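Local atomic coordinates of pyruvate formate-lyase 2 (Archaeoglobus fulgidus, PDB entry 2F3O), a protein that belongs to the pyruvate formate-lyase group of glycyl radical enzymes and probably acts as a lyase, though its substrate is not established. Residues A[152-156]-A[435-440]; A[535-539]-A[618-622]. All coordinates share one frame; numbering follows the deposited sequence.

Overall arrangement
Followed from the N terminus, the chain first passes through several helices, then leaves strand 145-147 and enters the loop 152-156. Contact 1 brings this loop against the start of strand 435-445, closing an excursion of 278 mostly helical residues. Strand 535-543 then adds itself in parallel beside 435-445, and contact 2 closes a shorter loop of 78 residues by setting 618-622, the turn before strand 624-628, against it. The two loops follow one another in series, neither nesting nor crossing. Their centres lie about 10 Å apart, and both contacts reach the same mixed sheet, in which F436 O faces F537 N at 2.9 Å, a probable backbone hydrogen bond.

Contact 1: residues A[152-156]-A[435-440]. With GOL (glycerol), chain D.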
ATOM      1  N   GLY A 152      21.126  22.634  -3.579  1.00 40.43           N
ATOM      2  CA  GLY A 152      21.123  21.426  -2.749  1.00 40.49           C
ATOM      3  C   GLY A 152      20.119  21.574  -1.618  1.00 40.51           C
ATOM      4  O   GLY A 152      19.381  22.567  -1.577  1.00 40.80           O
ATOM      5  N   ILE A 153      20.072  20.609  -0.696  1.00 40.02           N
ATOM      6  CA  ILE A 153      19.065  20.669   0.368  1.00 39.71           C
ATOM      7  C   ILE A 153      19.589  21.094   1.733  1.00 39.71           C
ATOM      8  O   ILE A 153      19.221  22.163   2.201  1.00 39.93           O
ATOM      9  CB  ILE A 153      18.252  19.371   0.513  1.00 39.81           C
ATOM     10  CG1 ILE A 153      17.768  18.895  -0.855  1.00 39.74           C
ATOM     11  CG2 ILE A 153      17.078  19.579   1.484  1.00 38.99           C
ATOM     12  CD1 ILE A 153      16.797  19.821  -1.492  1.00 40.11           C
ATOM     13  N   SER A 154      20.421  20.266   2.366  1.00 39.51           N
ATOM     14  CA  SER A 154      20.913  20.527   3.729  1.00 39.89           C
ATOM     15  C   SER A 154      19.794  20.906   4.719  1.00 39.82           C
ATOM     16  O   SER A 154      18.734  20.261   4.741  1.00 40.26           O
ATOM     17  CB  SER A 154      21.997  21.602   3.726  1.00 39.92           C
ATOM     18  OG  SER A 154      23.152  21.194   3.023  1.00 41.63           O
ATOM     19  N   HIS A 155      20.025  21.953   5.512  1.00 39.24           N
ATOM     20  CA  HIS A 155      19.033  22.447   6.484  1.00 38.74           C
ATOM     21  C   HIS A 155      18.407  21.386   7.350  1.00 38.57           C
ATOM     22  O   HIS A 155      17.208  21.182   7.290  1.00 38.86           O
ATOM     23  CB  HIS A 155      17.907  23.209   5.787  1.00 38.49           C
ATOM     24  CG  HIS A 155      18.368  24.445   5.104  1.00 37.40           C
ATOM     25  ND1 HIS A 155      18.956  24.424   3.860  1.00 36.19           N
ATOM     26  CD2 HIS A 155      18.353  25.737   5.499  1.00 36.07           C
ATOM     27  CE1 HIS A 155      19.270  25.653   3.508  1.00 37.22           C
ATOM     28  NE2 HIS A 155      18.937  26.467   4.496  1.00 38.05           N
ATOM     29  N   VAL A 156      19.214  20.687   8.120  1.00 38.43           N
ATOM     30  CA  VAL A 156      18.682  19.681   9.006  1.00 38.36           C
ATOM     31  C   VAL A 156      19.605  19.613  10.201  1.00 38.22           C
ATOM     32  O   VAL A 156      20.821  19.690  10.041  1.00 38.76           O
ATOM     33  CB  VAL A 156      18.541  18.296   8.284  1.00 38.39           C
ATOM     34  CG1 VAL A 156      19.791  17.931   7.518  1.00 37.77           C
ATOM     35  CG2 VAL A 156      18.151  17.196   9.263  1.00 38.69           C
ATOM     36  N   SER A 435      13.508  13.897  10.783  1.00 37.45           N
ATOM     37  CA  SER A 435      12.821  14.725   9.808  1.00 37.01           C
ATOM     38  C   SER A 435      13.737  15.354   8.766  1.00 37.00           C
ATOM     39  O   SER A 435      14.913  15.569   9.001  1.00 37.04           O
ATOM     40  CB  SER A 435      11.980  15.794  10.498  1.00 37.04           C
ATOM     41  OG  SER A 435      12.742  16.608  11.363  1.00 36.39           O
ATOM     42  N   PHE A 436      13.190  15.623   7.598  1.00 36.87           N
ATOM     43  CA  PHE A 436      13.919  16.333   6.594  1.00 37.04           C
ATOM     44  C   PHE A 436      12.959  17.421   6.200  1.00 37.62           C
ATOM     45  O   PHE A 436      11.953  17.150   5.529  1.00 38.10           O
ATOM     46  CB  PHE A 436      14.178  15.417   5.422  1.00 36.61           C
ATOM     47  CG  PHE A 436      15.363  15.812   4.578  1.00 36.81           C
ATOM     48  CD1 PHE A 436      16.559  16.196   5.165  1.00 35.42           C
ATOM     49  CD2 PHE A 436      15.302  15.724   3.185  1.00 36.32           C
ATOM     50  CE1 PHE A 436      17.656  16.509   4.387  1.00 33.70           C
ATOM     51  CE2 PHE A 436      16.395  16.039   2.411  1.00 35.14           C
ATOM     52  CZ  PHE A 436      17.572  16.435   3.019  1.00 34.89           C
ATOM     53  N   THR A 437      13.243  18.649   6.619  1.00 38.04           N
ATOM     54  CA  THR A 437      12.260  19.722   6.470  1.00 38.70           C
ATOM     55  C   THR A 437      12.549  20.741   5.384  1.00 39.19           C
ATOM     56  O   THR A 437      11.705  21.600   5.156  1.00 39.31           O
ATOM     57  CB  THR A 437      12.061  20.489   7.763  1.00 38.58           C
ATOM     58  OG1 THR A 437      13.298  21.122   8.120  1.00 38.75           O
ATOM     59  CG2 THR A 437      11.613  19.536   8.866  1.00 38.56           C
ATOM     60  N   SER A 438      13.703  20.612   4.712  1.00 39.98           N
ATOM     61  CA  SER A 438      14.222  21.568   3.697  1.00 40.38           C
ATOM     62  C   SER A 438      13.862  22.976   4.105  1.00 41.09           C
ATOM     63  O   SER A 438      13.030  23.635   3.471  1.00 41.48           O
ATOM     64  CB  SER A 438      13.703  21.269   2.287  1.00 39.96           C
ATOM     65  OG  SER A 438      14.508  21.924   1.321  1.00 39.13           O
ATOM     66  N   SER A 439      14.449  23.410   5.205  1.00 41.27           N
ATOM     67  CA  SER A 439      13.801  24.420   5.984  1.00 42.19           C
ATOM     68  C   SER A 439      13.901  25.813   5.375  1.00 42.77           C
ATOM     69  O   SER A 439      13.162  26.703   5.760  1.00 43.16           O
ATOM     70  CB  SER A 439      14.327  24.385   7.397  1.00 42.04           C
ATOM     71  OG  SER A 439      15.594  25.009   7.441  1.00 43.43           O
ATOM     72  N   ASP A 440      14.792  26.007   4.409  1.00 43.54           N
ATOM     73  CA  ASP A 440      14.787  27.261   3.661  1.00 44.08           C
ATOM     74  C   ASP A 440      14.693  26.961   2.189  1.00 44.10           C
ATOM     75  O   ASP A 440      15.592  27.299   1.439  1.00 43.99           O
ATOM     76  CB  ASP A 440      16.044  28.088   3.920  1.00 44.15           C
ATOM     77  CG  ASP A 440      15.831  29.571   3.643  1.00 45.32           C
ATOM     78  OD1 ASP A 440      14.671  29.990   3.493  1.00 46.02           O
ATOM     79  OD2 ASP A 440      16.818  30.326   3.571  1.00 47.58           O
TER
HETATM   80  C1  GOL D 778      18.904  29.156   7.388  1.00 40.81           C
HETATM   81  O1  GOL D 778      17.684  28.779   6.818  1.00 42.49           O
HETATM   82  C2  GOL D 778      19.729  29.894   6.358  1.00 41.23           C
HETATM   83  O2  GOL D 778      19.466  29.470   5.032  1.00 39.96           O
HETATM   84  C3  GOL D 778      21.162  29.633   6.758  1.00 42.03           C
HETATM   85  O3  GOL D 778      21.928  30.721   6.323  1.00 42.74           O
HETATM   86  O   HOH W   1      16.100  19.283   5.436  1.00 26.23           O
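I153 lays its CG2 methyl obliquely on the F436 ring, 3.5 Å from CZ, the side chains crossing at about a right angle; a branched aliphatic residue suits this buried spot. The same methyl meets OG of S438, a hydroxyl bonded to E149. S154 points away and gives OG to Y269 O. With CG anti to its carbonyl carbon (chi1 -64°), the H155 ring swings back so that ND1 donates to I153 O at 2.8 Å, nearly straight (173°) and in the ring plane. This fixes the ring and directs H155 NE2 at glycerol O2, 3.1 Å away, in a bond either could donate. H155 CB packs 3.4 Å from S439 OG, a hydroxyl bonded to E428. Glycerol O2 also donates to D440 OD2 (3.1 Å), while D440 OD1 is held by Q541 NE2 and D440 N sits over one ring face. A leucine in place of H155 would probably leave the I153 carbonyl without its ring N-H and glycerol O2 held by D440 alone of the two segments. A water bridges the backbones, donating to H155 O (2.9 Å) and accepting from S438 N (2.8 Å). V156 brings CG1 to the edge of F436, 4.0 Å from CE1. With E428, Q271 and N332 also bonded to the glycerol, this polar pocket is consistent with the substrate cavity inside the barrel of glycyl radical enzymes.

Contact 2: residues A[535-539]-A[618-622]; sequences YNFTG and RNFRG
R621 reaches across to N536 and F537 with the end of its guanidinium group, making three of the four hydrogen bonds across the contact. R621 NH1 and NH2 both donate to F537 O, at 3.2 and 2.9 Å, from the same face of the peptide plane and tilted 32° from it. R621 NH1 also gives a longer bond, 3.3 Å, to N536 OD1, striking a lone pair in the carbonyl plane. Both acceptors lie close to the guanidinium plane, which should fix its rotation; arginine suits the place because its length and planar donor edge serve a carbonyl and an amide oxygen at once. The bend at chi3 (-83°) brings the side chain round to the strand, and R621 CB packs 3.4 Å from N536 OD1. A weak bond from R621 NH1 to F436 O extends the link to strand 435-445.

The loop holding R621 follows helix 597-615 and leads into strand 624-628, parallel to 535-543 beside it. It is thus the return of a beta-alpha-beta crossover, consistent with the alpha/beta barrel of this family.

A second polar link pairs a short amide with a hydroxyl, bringing donor to acceptor: N619 ND2 donates to T538 OG1 at 2.8 Å, almost straight at 166° and in its own amide plane. The same ND2 lies over one face of the R621 guanidinium, offset toward its rim.

Within the loop, N619 to G622 form a type I beta turn, closed by G622 N to N619 O at 3.1 Å. N619 OD1 bonds to G623 N, and the positive phi of G622 suits glycine, since a CB would press on the preceding carbonyl oxygen.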
ATOM      1  N   TYR A 535       9.367  12.256   9.203  1.00 38.94           N
ATOM      2  CA  TYR A 535       8.602  13.422   8.782  1.00 38.34           C
ATOM      3  C   TYR A 535       9.295  14.058   7.580  1.00 38.50           C
ATOM      4  O   TYR A 535      10.508  14.174   7.576  1.00 38.62           O
ATOM      5  CB  TYR A 535       8.506  14.430   9.918  1.00 37.55           C
ATOM      6  CG  TYR A 535       7.855  13.912  11.197  1.00 37.01           C
ATOM      7  CD1 TYR A 535       8.629  13.481  12.277  1.00 35.21           C
ATOM      8  CD2 TYR A 535       6.461  13.877  11.337  1.00 35.89           C
ATOM      9  CE1 TYR A 535       8.049  13.047  13.447  1.00 34.18           C
ATOM     10  CE2 TYR A 535       5.868  13.428  12.508  1.00 34.46           C
ATOM     11  CZ  TYR A 535       6.670  13.013  13.557  1.00 35.92           C
ATOM     12  OH  TYR A 535       6.095  12.567  14.729  1.00 36.74           O
ATOM     13  N   ASN A 536       8.543  14.439   6.547  1.00 38.62           N
ATOM     14  CA  ASN A 536       9.125  15.148   5.394  1.00 38.47           C
ATOM     15  C   ASN A 536       8.390  16.432   5.141  1.00 38.48           C
ATOM     16  O   ASN A 536       7.188  16.423   4.965  1.00 38.67           O
ATOM     17  CB  ASN A 536       9.074  14.313   4.124  1.00 38.48           C
ATOM     18  CG  ASN A 536      10.110  13.222   4.109  1.00 38.78           C
ATOM     19  OD1 ASN A 536      11.178  13.354   3.503  1.00 39.71           O
ATOM     20  ND2 ASN A 536       9.813  12.139   4.795  1.00 38.43           N
ATOM     21  N   PHE A 537       9.109  17.543   5.120  1.00 38.45           N
ATOM     22  CA  PHE A 537       8.461  18.837   4.983  1.00 38.36           C
ATOM     23  C   PHE A 537       9.258  19.670   4.007  1.00 38.32           C
ATOM     24  O   PHE A 537      10.374  19.297   3.657  1.00 38.52           O
ATOM     25  CB  PHE A 537       8.346  19.549   6.333  1.00 38.32           C
ATOM     26  CG  PHE A 537       7.287  18.973   7.246  1.00 38.99           C
ATOM     27  CD1 PHE A 537       7.606  18.549   8.527  1.00 39.06           C
ATOM     28  CD2 PHE A 537       5.964  18.864   6.831  1.00 40.09           C
ATOM     29  CE1 PHE A 537       6.632  18.017   9.375  1.00 38.42           C
ATOM     30  CE2 PHE A 537       4.975  18.329   7.685  1.00 39.81           C
ATOM     31  CZ  PHE A 537       5.318  17.911   8.952  1.00 38.86           C
ATOM     32  N   THR A 538       8.666  20.763   3.534  1.00 37.98           N
ATOM     33  CA  THR A 538       9.363  21.730   2.693  1.00 37.97           C
ATOM     34  C   THR A 538       9.044  23.136   3.192  1.00 38.19           C
ATOM     35  O   THR A 538       7.936  23.634   2.992  1.00 38.20           O
ATOM     36  CB  THR A 538       8.986  21.597   1.202  1.00 37.91           C
ATOM     37  OG1 THR A 538       9.295  20.285   0.749  1.00 37.72           O
ATOM     38  CG2 THR A 538       9.779  22.550   0.366  1.00 37.77           C
ATOM     39  N   GLY A 539      10.014  23.768   3.856  1.00 38.45           N
ATOM     40  CA  GLY A 539       9.797  25.082   4.469  1.00 38.42           C
ATOM     41  C   GLY A 539       9.840  26.234   3.494  1.00 38.36           C
ATOM     42  O   GLY A 539      10.874  26.496   2.897  1.00 38.77           O
ATOM     43  N   ARG A 618       1.333  19.246  -0.937  1.00 41.73           N
ATOM     44  CA  ARG A 618       2.257  18.170  -0.607  1.00 40.96           C
ATOM     45  C   ARG A 618       3.523  18.218  -1.425  1.00 40.20           C
ATOM     46  O   ARG A 618       3.515  18.596  -2.590  1.00 39.93           O
ATOM     47  CB  ARG A 618       1.660  16.801  -0.819  1.00 40.99           C
ATOM     48  CG  ARG A 618       0.233  16.726  -1.013  1.00 41.44           C
ATOM     49  CD  ARG A 618       0.054  15.498  -1.789  1.00 43.92           C
ATOM     50  NE  ARG A 618      -1.280  14.980  -1.628  1.00 48.47           N
ATOM     51  CZ  ARG A 618      -1.607  13.706  -1.807  1.00 51.61           C
ATOM     52  NH1 ARG A 618      -0.673  12.803  -2.131  1.00 52.79           N
ATOM     53  NH2 ARG A 618      -2.873  13.333  -1.644  1.00 53.04           N
ATOM     54  N   ASN A 619       4.615  17.781  -0.820  1.00 39.20           N
ATOM     55  CA  ASN A 619       5.853  17.775  -1.530  1.00 38.32           C
ATOM     56  C   ASN A 619       6.182  16.398  -2.129  1.00 37.64           C
ATOM     57  O   ASN A 619       5.474  15.399  -1.894  1.00 36.83           O
ATOM     58  CB  ASN A 619       6.974  18.296  -0.632  1.00 38.59           C
ATOM     59  CG  ASN A 619       7.264  17.368   0.543  1.00 39.65           C
ATOM     60  OD1 ASN A 619       6.613  16.340   0.717  1.00 40.35           O
ATOM     61  ND2 ASN A 619       8.252  17.728   1.352  1.00 39.60           N
ATOM     62  N   PHE A 620       7.275  16.385  -2.890  1.00 36.67           N
ATOM     63  CA  PHE A 620       7.755  15.233  -3.611  1.00 35.69           C
ATOM     64  C   PHE A 620       8.162  14.129  -2.671  1.00 34.94           C
ATOM     65  O   PHE A 620       7.982  12.951  -2.975  1.00 34.56           O
ATOM     66  CB  PHE A 620       8.956  15.639  -4.454  1.00 36.03           C
ATOM     67  CG  PHE A 620       9.717  14.477  -5.024  1.00 36.50           C
ATOM     68  CD1 PHE A 620       9.201  13.752  -6.079  1.00 36.66           C
ATOM     69  CD2 PHE A 620      10.944  14.113  -4.509  1.00 37.27           C
ATOM     70  CE1 PHE A 620       9.880  12.703  -6.609  1.00 36.26           C
ATOM     71  CE2 PHE A 620      11.622  13.051  -5.033  1.00 37.73           C
ATOM     72  CZ  PHE A 620      11.089  12.348  -6.089  1.00 37.34           C
ATOM     73  N   ARG A 621       8.698  14.512  -1.519  1.00 34.01           N
ATOM     74  CA  ARG A 621       9.165  13.525  -0.559  1.00 33.52           C
ATOM     75  C   ARG A 621       8.036  12.958   0.285  1.00 33.25           C
ATOM     76  O   ARG A 621       8.292  12.276   1.264  1.00 34.14           O
ATOM     77  CB  ARG A 621      10.291  14.069   0.333  1.00 33.03           C
ATOM     78  CG  ARG A 621      11.616  14.236  -0.377  1.00 32.80           C
ATOM     79  CD  ARG A 621      12.657  14.891   0.513  1.00 33.70           C
ATOM     80  NE  ARG A 621      12.527  16.342   0.505  1.00 35.64           N
ATOM     81  CZ  ARG A 621      12.022  17.063   1.505  1.00 36.09           C
ATOM     82  NH1 ARG A 621      11.604  16.481   2.632  1.00 35.36           N
ATOM     83  NH2 ARG A 621      11.942  18.380   1.374  1.00 36.50           N
ATOM     84  N   GLY A 622       6.794  13.245  -0.063  1.00 32.65           N
ATOM     85  CA  GLY A 622       5.689  12.490   0.495  1.00 32.63           C
ATOM     86  C   GLY A 622       5.096  13.014   1.773  1.00 33.22           C
ATOM     87  O   GLY A 622       4.283  12.349   2.396  1.00 32.99           O
TER